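Local coordinates for protein bitiscetin (Bitis arietans, PDB 1JWI) that binds von Willebrand factor and induces its interaction, through the A1 domain, with platelet GPIbalpha, leading to platelet aggregation, at residues Ser9-His14 with Ser44-Asp49; Lys17-Val22 with Glu29-Glu34; Lys53-Thr58 with Thr107-Trp112. All coordinates share one frame; numbering follows the deposited sequence.

In the fold
Contact 3 is the partly buried member of this set, whereas contacts 1 and 2 lie at the surface. Contacts 1 and 3 use the two ends of helix 45-58 and are tied directly by the D49-R110 salt bridge. Contacts 1 and 2 instead share a sheet, since strands 9-11 and 14-20 are antiparallel neighbours in it. From contact 2, V18 packs on L54 and T58 of contact 3, and so joins that sheet to the helix. Chemistry follows place: a tyrosine hydroxyl set against a helix start in contact 1, a phenylalanine pair, one ring of which is covered by a lysine chain, in contact 2, and a tyrosine ring beside a water bridge in contact 3.

Contact 1: residues Ser9-His14 with Ser44-Asp49; sequences SSYKGH and SKEEAD
K12 and S44 meet at the start of helix 45-58, where K12 NZ stands 3.9 Å from S44 OG, a near approach rather than a hydrogen bond. S44 is the N-cap: its OG, set between backbone N and carbonyl carbon (chi1 69°), accepts from E47 N at 3.1 Å. E46 CG makes that residue's closest approach, 3.5 Å from Y11 OH, with CB and OE1 a little farther off. The Y11 side chain crosses that of E46 at about a right angle, and ring and carboxylate planes are 87° apart. K12 NZ lies 4.7 Å from E46 OE1, too far for a salt bridge, so any attraction between them would be long-range and probably weak. E47 presents its backbone to the same ring, CA lying 4.1 Å from Y11 CE1 in an oblique approach. Y11 gets there with CG trans to its backbone N (chi1 178°), while K12 CG covers part of one ring face. The buried E47 carboxylate is taken up by a salt bridge to K126 and hydrogen bonds to Y16 OH and D43 N. D49 closes the segment by pairing with K45, NZ to OD1 2.9 Å, and also with R110. The type I' turn Y11-H14 joins edge strand 9-11 to strand 14-20, and the Y11 ring, stacked with F50, sets that hairpin end against the first turn of helix 45-58.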
loop_
_atom_site.group_PDB
_atom_site.type_symbol
_atom_site.label_atom_id
_atom_site.label_comp_id
_atom_site.label_asym_id
_atom_site.label_seq_id
_atom_site.Cartn_x
_atom_site.Cartn_y
_atom_site.Cartn_z
ATOM N N SER A 9 -15.890 1.967 -27.543
ATOM C CA SER A 9 -16.796 3.085 -27.301
ATOM C C SER A 9 -16.026 4.386 -27.484
ATOM O O SER A 9 -14.840 4.466 -27.153
ATOM C CB SER A 9 -17.372 3.022 -25.880
ATOM O OG SER A 9 -18.067 1.809 -25.664
ATOM N N SER A 10 -16.693 5.406 -28.010
ATOM C CA SER A 10 -16.048 6.696 -28.229
ATOM C C SER A 10 -16.456 7.713 -27.177
ATOM O O SER A 10 -17.630 7.809 -26.816
ATOM C CB SER A 10 -16.394 7.222 -29.619
ATOM O OG SER A 10 -17.795 7.237 -29.807
ATOM N N TYR A 11 -15.479 8.470 -26.684
ATOM C CA TYR A 11 -15.740 9.484 -25.671
ATOM C C TYR A 11 -14.718 10.619 -25.704
ATOM O O TYR A 11 -13.516 10.388 -25.583
ATOM C CB TYR A 11 -15.766 8.847 -24.276
ATOM C CG TYR A 11 -15.977 9.844 -23.160
ATOM C CD1 TYR A 11 -14.899 10.535 -22.599
ATOM C CD2 TYR A 11 -17.258 10.138 -22.696
ATOM C CE1 TYR A 11 -15.097 11.499 -21.610
ATOM C CE2 TYR A 11 -17.466 11.104 -21.708
ATOM C CZ TYR A 11 -16.383 11.779 -21.172
ATOM O OH TYR A 11 -16.581 12.750 -20.214
ATOM N N LYS A 12 -15.216 11.841 -25.874
ATOM C CA LYS A 12 -14.385 13.042 -25.911
ATOM C C LYS A 12 -13.033 12.901 -26.602
ATOM O O LYS A 12 -12.001 13.252 -26.031
ATOM C CB LYS A 12 -14.167 13.575 -24.490
ATOM C CG LYS A 12 -15.295 14.460 -23.964
ATOM C CD LYS A 12 -15.210 14.648 -22.450
ATOM C CE LYS A 12 -13.837 15.122 -21.997
ATOM N NZ LYS A 12 -13.698 15.054 -20.509
ATOM N N GLY A 13 -13.036 12.388 -27.827
ATOM C CA GLY A 13 -11.792 12.259 -28.563
ATOM C C GLY A 13 -10.982 10.994 -28.351
ATOM O O GLY A 13 -9.904 10.854 -28.921
ATOM N N HIS A 14 -11.482 10.075 -27.531
ATOM C CA HIS A 14 -10.772 8.821 -27.286
ATOM C C HIS A 14 -11.685 7.614 -27.498
ATOM O O HIS A 14 -12.914 7.737 -27.494
ATOM C CB HIS A 14 -10.210 8.772 -25.855
ATOM C CG HIS A 14 -9.038 9.676 -25.629
ATOM N ND1 HIS A 14 -9.168 10.954 -25.125
ATOM C CD2 HIS A 14 -7.715 9.489 -25.842
ATOM C CE1 HIS A 14 -7.976 11.512 -25.037
ATOM N NE2 HIS A 14 -7.074 10.646 -25.465
ATOM N N SER A 44 -10.451 13.471 -15.359
ATOM C CA SER A 44 -11.513 14.287 -14.776
ATOM C C SER A 44 -12.628 13.426 -14.192
ATOM O O SER A 44 -12.754 12.243 -14.524
ATOM C CB SER A 44 -12.107 15.218 -15.836
ATOM O OG SER A 44 -12.835 14.476 -16.801
ATOM N N LYS A 45 -13.441 14.021 -13.324
ATOM C CA LYS A 45 -14.549 13.291 -12.716
ATOM C C LYS A 45 -15.513 12.831 -13.801
ATOM O O LYS A 45 -16.079 11.743 -13.708
ATOM C CB LYS A 45 -15.296 14.166 -11.707
ATOM C CG LYS A 45 -16.488 13.481 -11.031
ATOM C CD LYS A 45 -16.061 12.233 -10.255
ATOM C CE LYS A 45 -17.121 11.801 -9.239
ATOM N NZ LYS A 45 -18.446 11.539 -9.871
ATOM N N GLU A 46 -15.697 13.656 -14.830
ATOM C CA GLU A 46 -16.600 13.295 -15.913
ATOM C C GLU A 46 -16.080 12.083 -16.679
ATOM O O GLU A 46 -16.848 11.172 -17.002
ATOM C CB GLU A 46 -16.811 14.480 -16.861
ATOM C CG GLU A 46 -18.175 14.434 -17.549
ATOM C CD GLU A 46 -18.583 15.766 -18.149
ATOM O OE1 GLU A 46 -18.153 16.061 -19.283
ATOM O OE2 GLU A 46 -19.324 16.522 -17.475
ATOM N N GLU A 47 -14.783 12.061 -16.976
ATOM C CA GLU A 47 -14.215 10.912 -17.681
ATOM C C GLU A 47 -14.340 9.693 -16.763
ATOM O O GLU A 47 -14.656 8.590 -17.212
ATOM C CB GLU A 47 -12.737 11.136 -18.035
ATOM C CG GLU A 47 -12.117 9.931 -18.736
ATOM C CD GLU A 47 -10.708 10.168 -19.260
ATOM O OE1 GLU A 47 -10.265 9.379 -20.121
ATOM O OE2 GLU A 47 -10.041 11.124 -18.819
ATOM N N ALA A 48 -14.098 9.905 -15.471
ATOM C CA ALA A 48 -14.190 8.835 -14.480
ATOM C C ALA A 48 -15.571 8.186 -14.509
ATOM O O ALA A 48 -15.688 6.962 -14.528
ATOM C CB ALA A 48 -13.899 9.390 -13.080
ATOM N N ASP A 49 -16.613 9.015 -14.499
ATOM C CA ASP A 49 -17.983 8.516 -14.514
ATOM C C ASP A 49 -18.267 7.704 -15.771
ATOM O O ASP A 49 -19.038 6.746 -15.735
ATOM C CB ASP A 49 -18.975 9.677 -14.393
ATOM C CG ASP A 49 -18.988 10.290 -13.000
ATOM O OD1 ASP A 49 -18.472 9.652 -12.055
ATOM O OD2 ASP A 49 -19.532 11.403 -12.840
#

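Contact 2: residues Lys17-Val22 with Glu29-Glu34; sequences KVFKKV and EKFCVE
Two phenylalanines, F19 of strand 14-20 and F31 of helix 25-34, form an edge-to-face (T-shaped) aromatic pair. Their centroids are 4.8 Å apart and their planes stand at 71°. It is the edge of F31 that points at the face of F19: F31 CE1 sits 3.3 Å from F19 CE1, displaced toward the rim of the F19 ring. F31 reaches across because its CG is trans to the backbone N (chi1 -175°), and K17 CG covers the opposite face of F19.

The second interaction is CH-pi. K21 CD lies 4.2 Å from the F31 centroid, 24° off the ring normal, and the two side chains arrive from opposite directions. A bend at chi3 carries K21 NZ past the rim, still above the ring plane, 3.1 Å from both F31 CD2 and F31 CE2.

Covalent and backbone links complete the junction. C32, next to F31, is disulfide-bonded to C125, while F19 pairs through its backbone with F123, whose ring also meets that of F19. A helix following the first long strand and tied by a disulfide to the last strand, 121-126, is a hallmark of the C-type lectin fold.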
loop_
_atom_site.group_PDB
_atom_site.type_symbol
_atom_site.label_atom_id
_atom_site.label_comp_id
_atom_site.label_asym_id
_atom_site.label_seq_id
_atom_site.Cartn_x
_atom_site.Cartn_y
_atom_site.Cartn_z
ATOM N N LYS A 17 -12.344 0.479 -24.428
ATOM C CA LYS A 17 -12.798 -0.900 -24.492
ATOM C C LYS A 17 -12.388 -1.646 -23.225
ATOM O O LYS A 17 -11.246 -1.542 -22.770
ATOM C CB LYS A 17 -12.193 -1.590 -25.718
ATOM C CG LYS A 17 -12.428 -3.093 -25.802
ATOM C CD LYS A 17 -13.813 -3.413 -26.308
ATOM C CE LYS A 17 -13.973 -4.897 -26.624
ATOM N NZ LYS A 17 -15.348 -5.171 -27.142
ATOM N N VAL A 18 -13.338 -2.388 -22.662
ATOM C CA VAL A 18 -13.110 -3.193 -21.465
ATOM C C VAL A 18 -12.876 -4.623 -21.945
ATOM O O VAL A 18 -13.729 -5.202 -22.618
ATOM C CB VAL A 18 -14.354 -3.168 -20.530
ATOM C CG1 VAL A 18 -14.162 -4.127 -19.367
ATOM C CG2 VAL A 18 -14.600 -1.750 -20.024
ATOM N N PHE A 19 -11.719 -5.187 -21.619
ATOM C CA PHE A 19 -11.400 -6.552 -22.033
ATOM C C PHE A 19 -11.672 -7.537 -20.902
ATOM O O PHE A 19 -11.222 -7.342 -19.768
ATOM C CB PHE A 19 -9.938 -6.634 -22.473
ATOM C CG PHE A 19 -9.670 -5.969 -23.793
ATOM C CD1 PHE A 19 -9.819 -6.672 -24.983
ATOM C CD2 PHE A 19 -9.291 -4.631 -23.849
ATOM C CE1 PHE A 19 -9.597 -6.052 -26.210
ATOM C CE2 PHE A 19 -9.068 -4.002 -25.074
ATOM C CZ PHE A 19 -9.221 -4.716 -26.256
ATOM N N LYS A 20 -12.418 -8.595 -21.216
ATOM C CA LYS A 20 -12.765 -9.600 -20.224
ATOM C C LYS A 20 -11.670 -10.634 -19.993
ATOM O O LYS A 20 -11.658 -11.298 -18.958
ATOM C CB LYS A 20 -14.079 -10.290 -20.607
ATOM C CG LYS A 20 -15.308 -9.426 -20.347
ATOM C CD LYS A 20 -16.591 -10.243 -20.360
ATOM C CE LYS A 20 -17.019 -10.586 -21.776
ATOM N NZ LYS A 20 -17.267 -9.355 -22.579
ATOM N N LYS A 21 -10.757 -10.769 -20.952
ATOM C CA LYS A 21 -9.644 -11.706 -20.822
ATOM C C LYS A 21 -8.763 -11.182 -19.692
ATOM O O LYS A 21 -8.197 -10.096 -19.801
ATOM C CB LYS A 21 -8.839 -11.757 -22.124
ATOM C CG LYS A 21 -8.421 -10.379 -22.638
ATOM C CD LYS A 21 -7.374 -10.455 -23.746
ATOM C CE LYS A 21 -6.032 -10.932 -23.209
ATOM N NZ LYS A 21 -4.996 -11.014 -24.281
ATOM N N VAL A 22 -8.647 -11.945 -18.610
ATOM C CA VAL A 22 -7.856 -11.507 -17.460
ATOM C C VAL A 22 -6.350 -11.585 -17.674
ATOM O O VAL A 22 -5.848 -12.496 -18.324
ATOM C CB VAL A 22 -8.212 -12.316 -16.195
ATOM C CG1 VAL A 22 -9.691 -12.152 -15.874
ATOM C CG2 VAL A 22 -7.863 -13.788 -16.401
ATOM N N GLU A 29 -1.176 -3.785 -19.885
ATOM C CA GLU A 29 -0.629 -2.605 -20.552
ATOM C C GLU A 29 -0.083 -2.957 -21.937
ATOM O O GLU A 29 -0.322 -2.235 -22.905
ATOM C CB GLU A 29 0.484 -1.981 -19.698
ATOM C CG GLU A 29 1.314 -0.914 -20.410
ATOM C CD GLU A 29 0.532 0.344 -20.729
ATOM O OE1 GLU A 29 1.105 1.248 -21.384
ATOM O OE2 GLU A 29 -0.648 0.440 -20.322
ATOM N N LYS A 30 0.650 -4.063 -22.027
ATOM C CA LYS A 30 1.222 -4.492 -23.299
ATOM C C LYS A 30 0.151 -4.799 -24.342
ATOM O O LYS A 30 0.334 -4.529 -25.526
ATOM C CB LYS A 30 2.109 -5.723 -23.101
ATOM C CG LYS A 30 3.447 -5.429 -22.441
ATOM C CD LYS A 30 4.354 -6.658 -22.465
ATOM C CE LYS A 30 5.756 -6.337 -21.973
ATOM N NZ LYS A 30 5.782 -5.917 -20.538
ATOM N N PHE A 31 -0.965 -5.368 -23.896
ATOM C CA PHE A 31 -2.053 -5.701 -24.802
ATOM C C PHE A 31 -2.683 -4.412 -25.323
ATOM O O PHE A 31 -3.015 -4.313 -26.506
ATOM C CB PHE A 31 -3.096 -6.575 -24.085
ATOM C CG PHE A 31 -4.202 -7.072 -24.983
ATOM C CD1 PHE A 31 -5.311 -6.277 -25.251
ATOM C CD2 PHE A 31 -4.125 -8.333 -25.575
ATOM C CE1 PHE A 31 -6.329 -6.725 -26.095
ATOM C CE2 PHE A 31 -5.136 -8.792 -26.421
ATOM C CZ PHE A 31 -6.241 -7.985 -26.681
ATOM N N CYS A 32 -2.842 -3.420 -24.447
ATOM C CA CYS A 32 -3.413 -2.138 -24.846
ATOM C C CYS A 32 -2.471 -1.459 -25.841
ATOM O O CYS A 32 -2.918 -0.867 -26.832
ATOM C CB CYS A 32 -3.603 -1.214 -23.635
ATOM S SG CYS A 32 -4.932 -1.645 -22.458
ATOM N N VAL A 33 -1.172 -1.525 -25.555
ATOM C CA VAL A 33 -0.167 -0.933 -26.432
ATOM C C VAL A 33 -0.340 -1.556 -27.819
ATOM O O VAL A 33 -0.424 -0.848 -28.827
ATOM C CB VAL A 33 1.254 -1.229 -25.905
ATOM C CG1 VAL A 33 2.292 -1.001 -26.995
ATOM C CG2 VAL A 33 1.558 -0.327 -24.711
ATOM N N GLU A 34 -0.397 -2.887 -27.855
ATOM C CA GLU A 34 -0.569 -3.625 -29.100
ATOM C C GLU A 34 -1.765 -3.080 -29.878
ATOM O O GLU A 34 -1.791 -3.132 -31.109
ATOM C CB GLU A 34 -0.756 -5.117 -28.793
ATOM C CG GLU A 34 -1.288 -5.935 -29.954
ATOM C CD GLU A 34 -1.483 -7.396 -29.600
ATOM O OE1 GLU A 34 -1.986 -8.162 -30.457
ATOM O OE2 GLU A 34 -1.120 -7.783 -28.468
#

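Contact 3: residues Lys53-Thr58 with Thr107-Trp112; sequences KLASQT and TEYRTW
A55 CB and S56 N of helix 45-58 approach the Y109 ring obliquely, along its CD2-CE2 side. A55 CB lies 3.8 Å from Y109 CD2, and S56 N is 4.0 Å from the same carbon. Farther along, Y109 CE2 comes within 3.9 Å of A55 O, so the ring rests against the backbone of the helix as well as its methyl group. The F62 ring meets that of Y109 with planes about 25° apart, and L59 and L103 add apolar packing. The Y109 hydroxyl, at the far end of this buried side chain, is hydrogen-bonded to Y64 O.

Polar contact across the segments runs through a water. It donates to S56 OG at 2.7 Å and to E108 O at 2.8 Å, bridging two atoms that are themselves 3.7 Å apart, S56 OG and E108 O. S56 OG is also bonded to T52 O, which helps fix its rotation. The loop keeps close to the helix by a further hydrogen bond, between Y109 O and T52 OG1. E108 and Y109 both have positive phi, and R110 N bonds back to T107 O at 3.2 Å, so the chain turns tightly here.

W112 then begins strand 112-115 and meets an aromatic side chain of the other subunit, planes at about 85°. A loop between strands 100-103 and 112-115 packed on the second helix belongs to the C-type lectin-like fold, here in its paired snaclec form.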
loop_
_atom_site.group_PDB
_atom_site.type_symbol
_atom_site.label_atom_id
_atom_site.label_comp_id
_atom_site.label_asym_id
_atom_site.label_seq_id
_atom_site.Cartn_x
_atom_site.Cartn_y
_atom_site.Cartn_z
ATOM N N LYS A 53 -19.110 3.692 -15.851
ATOM C CA LYS A 53 -20.324 3.222 -16.527
ATOM C C LYS A 53 -19.992 2.108 -17.523
ATOM O O LYS A 53 -20.665 1.074 -17.572
ATOM C CB LYS A 53 -20.996 4.393 -17.255
ATOM C CG LYS A 53 -22.267 4.024 -17.999
ATOM C CD LYS A 53 -22.851 5.235 -18.716
ATOM C CE LYS A 53 -24.148 4.883 -19.429
ATOM N NZ LYS A 53 -24.715 6.074 -20.112
ATOM N N LEU A 54 -18.942 2.309 -18.311
ATOM C CA LEU A 54 -18.557 1.301 -19.290
ATOM C C LEU A 54 -18.222 -0.004 -18.578
ATOM O O LEU A 54 -18.666 -1.074 -18.989
ATOM C CB LEU A 54 -17.351 1.773 -20.113
ATOM C CG LEU A 54 -16.955 0.870 -21.294
ATOM C CD1 LEU A 54 -18.073 0.860 -22.329
ATOM C CD2 LEU A 54 -15.652 1.370 -21.924
ATOM N N ALA A 55 -17.450 0.091 -17.500
ATOM C CA ALA A 55 -17.053 -1.081 -16.726
ATOM C C ALA A 55 -18.259 -1.780 -16.089
ATOM O O ALA A 55 -18.345 -3.005 -16.094
ATOM C CB ALA A 55 -16.042 -0.679 -15.653
ATOM N N SER A 56 -19.186 -0.996 -15.547
ATOM C CA SER A 56 -20.395 -1.533 -14.918
ATOM C C SER A 56 -21.316 -2.265 -15.898
ATOM O O SER A 56 -22.035 -3.187 -15.511
ATOM C CB SER A 56 -21.192 -0.408 -14.255
ATOM O OG SER A 56 -20.498 0.105 -13.133
ATOM N N GLN A 57 -21.301 -1.850 -17.161
ATOM C CA GLN A 57 -22.159 -2.471 -18.166
ATOM C C GLN A 57 -21.511 -3.570 -19.000
ATOM O O GLN A 57 -22.157 -4.156 -19.866
ATOM C CB GLN A 57 -22.724 -1.398 -19.092
ATOM C CG GLN A 57 -23.967 -0.738 -18.540
ATOM C CD GLN A 57 -24.498 0.344 -19.446
ATOM O OE1 GLN A 57 -24.688 0.128 -20.646
ATOM N NE2 GLN A 57 -24.751 1.515 -18.879
ATOM N N THR A 58 -20.239 -3.853 -18.739
ATOM C CA THR A 58 -19.522 -4.893 -19.474
ATOM C C THR A 58 -19.105 -6.014 -18.524
ATOM O O THR A 58 -18.949 -7.165 -18.934
ATOM C CB THR A 58 -18.250 -4.333 -20.142
ATOM O OG1 THR A 58 -18.561 -3.109 -20.824
ATOM C CG2 THR A 58 -17.696 -5.340 -21.144
ATOM N N THR A 107 -16.968 -0.759 -4.680
ATOM C CA THR A 107 -17.631 0.540 -4.764
ATOM C C THR A 107 -18.287 0.620 -6.147
ATOM O O THR A 107 -18.650 1.691 -6.626
ATOM C CB THR A 107 -16.622 1.716 -4.565
ATOM O OG1 THR A 107 -15.588 1.649 -5.555
ATOM C CG2 THR A 107 -15.985 1.656 -3.173
ATOM N N GLU A 108 -18.442 -0.547 -6.763
ATOM C CA GLU A 108 -19.027 -0.679 -8.094
ATOM C C GLU A 108 -18.216 0.128 -9.102
ATOM O O GLU A 108 -18.760 0.864 -9.927
ATOM C CB GLU A 108 -20.503 -0.241 -8.089
ATOM C CG GLU A 108 -21.333 -0.970 -7.040
ATOM C CD GLU A 108 -22.806 -1.090 -7.403
ATOM O OE1 GLU A 108 -23.404 -0.077 -7.830
ATOM O OE2 GLU A 108 -23.360 -2.201 -7.246
ATOM N N TYR A 109 -16.897 -0.018 -9.004
ATOM C CA TYR A 109 -15.963 0.658 -9.890
ATOM C C TYR A 109 -16.005 2.179 -9.799
ATOM O O TYR A 109 -15.649 2.875 -10.754
ATOM C CB TYR A 109 -16.210 0.205 -11.332
ATOM C CG TYR A 109 -16.227 -1.297 -11.486
ATOM C CD1 TYR A 109 -15.252 -2.090 -10.880
ATOM C CD2 TYR A 109 -17.203 -1.925 -12.256
ATOM C CE1 TYR A 109 -15.248 -3.476 -11.031
ATOM C CE2 TYR A 109 -17.211 -3.314 -12.417
ATOM C CZ TYR A 109 -16.228 -4.080 -11.803
ATOM O OH TYR A 109 -16.216 -5.448 -11.962
ATOM N N ARG A 110 -16.425 2.695 -8.649
ATOM C CA ARG A 110 -16.497 4.137 -8.444
ATOM C C ARG A 110 -15.177 4.718 -7.924
ATOM O O ARG A 110 -14.865 5.883 -8.174
ATOM C CB ARG A 110 -17.621 4.471 -7.456
ATOM C CG ARG A 110 -17.883 5.957 -7.299
ATOM C CD ARG A 110 -18.350 6.584 -8.616
ATOM N NE ARG A 110 -19.592 5.994 -9.119
ATOM C CZ ARG A 110 -20.205 6.374 -10.239
ATOM N NH1 ARG A 110 -19.696 7.349 -10.982
ATOM N NH2 ARG A 110 -21.331 5.782 -10.616
ATOM N N THR A 111 -14.398 3.911 -7.208
ATOM C CA THR A 111 -13.129 4.390 -6.656
ATOM C C THR A 111 -11.941 3.531 -7.072
ATOM O O THR A 111 -12.111 2.483 -7.699
ATOM C CB THR A 111 -13.190 4.432 -5.116
ATOM O OG1 THR A 111 -13.542 3.132 -4.624
ATOM C CG2 THR A 111 -14.230 5.427 -4.661
ATOM N N TRP A 112 -10.737 3.980 -6.725
ATOM C CA TRP A 112 -9.533 3.235 -7.084
ATOM C C TRP A 112 -8.915 2.544 -5.869
ATOM O O TRP A 112 -8.948 3.076 -4.761
ATOM C CB TRP A 112 -8.507 4.169 -7.730
ATOM C CG TRP A 112 -9.055 4.958 -8.895
ATOM C CD1 TRP A 112 -10.174 4.671 -9.632
ATOM C CD2 TRP A 112 -8.478 6.132 -9.484
ATOM N NE1 TRP A 112 -10.326 5.597 -10.642
ATOM C CE2 TRP A 112 -9.301 6.505 -10.572
ATOM C CE3 TRP A 112 -7.345 6.907 -9.197
ATOM C CZ2 TRP A 112 -9.028 7.619 -11.376
ATOM C CZ3 TRP A 112 -7.069 8.019 -10.000
ATOM C CH2 TRP A 112 -7.910 8.362 -11.074
HETATM O O HOH W 1 -21.076 1.833 -11.126
#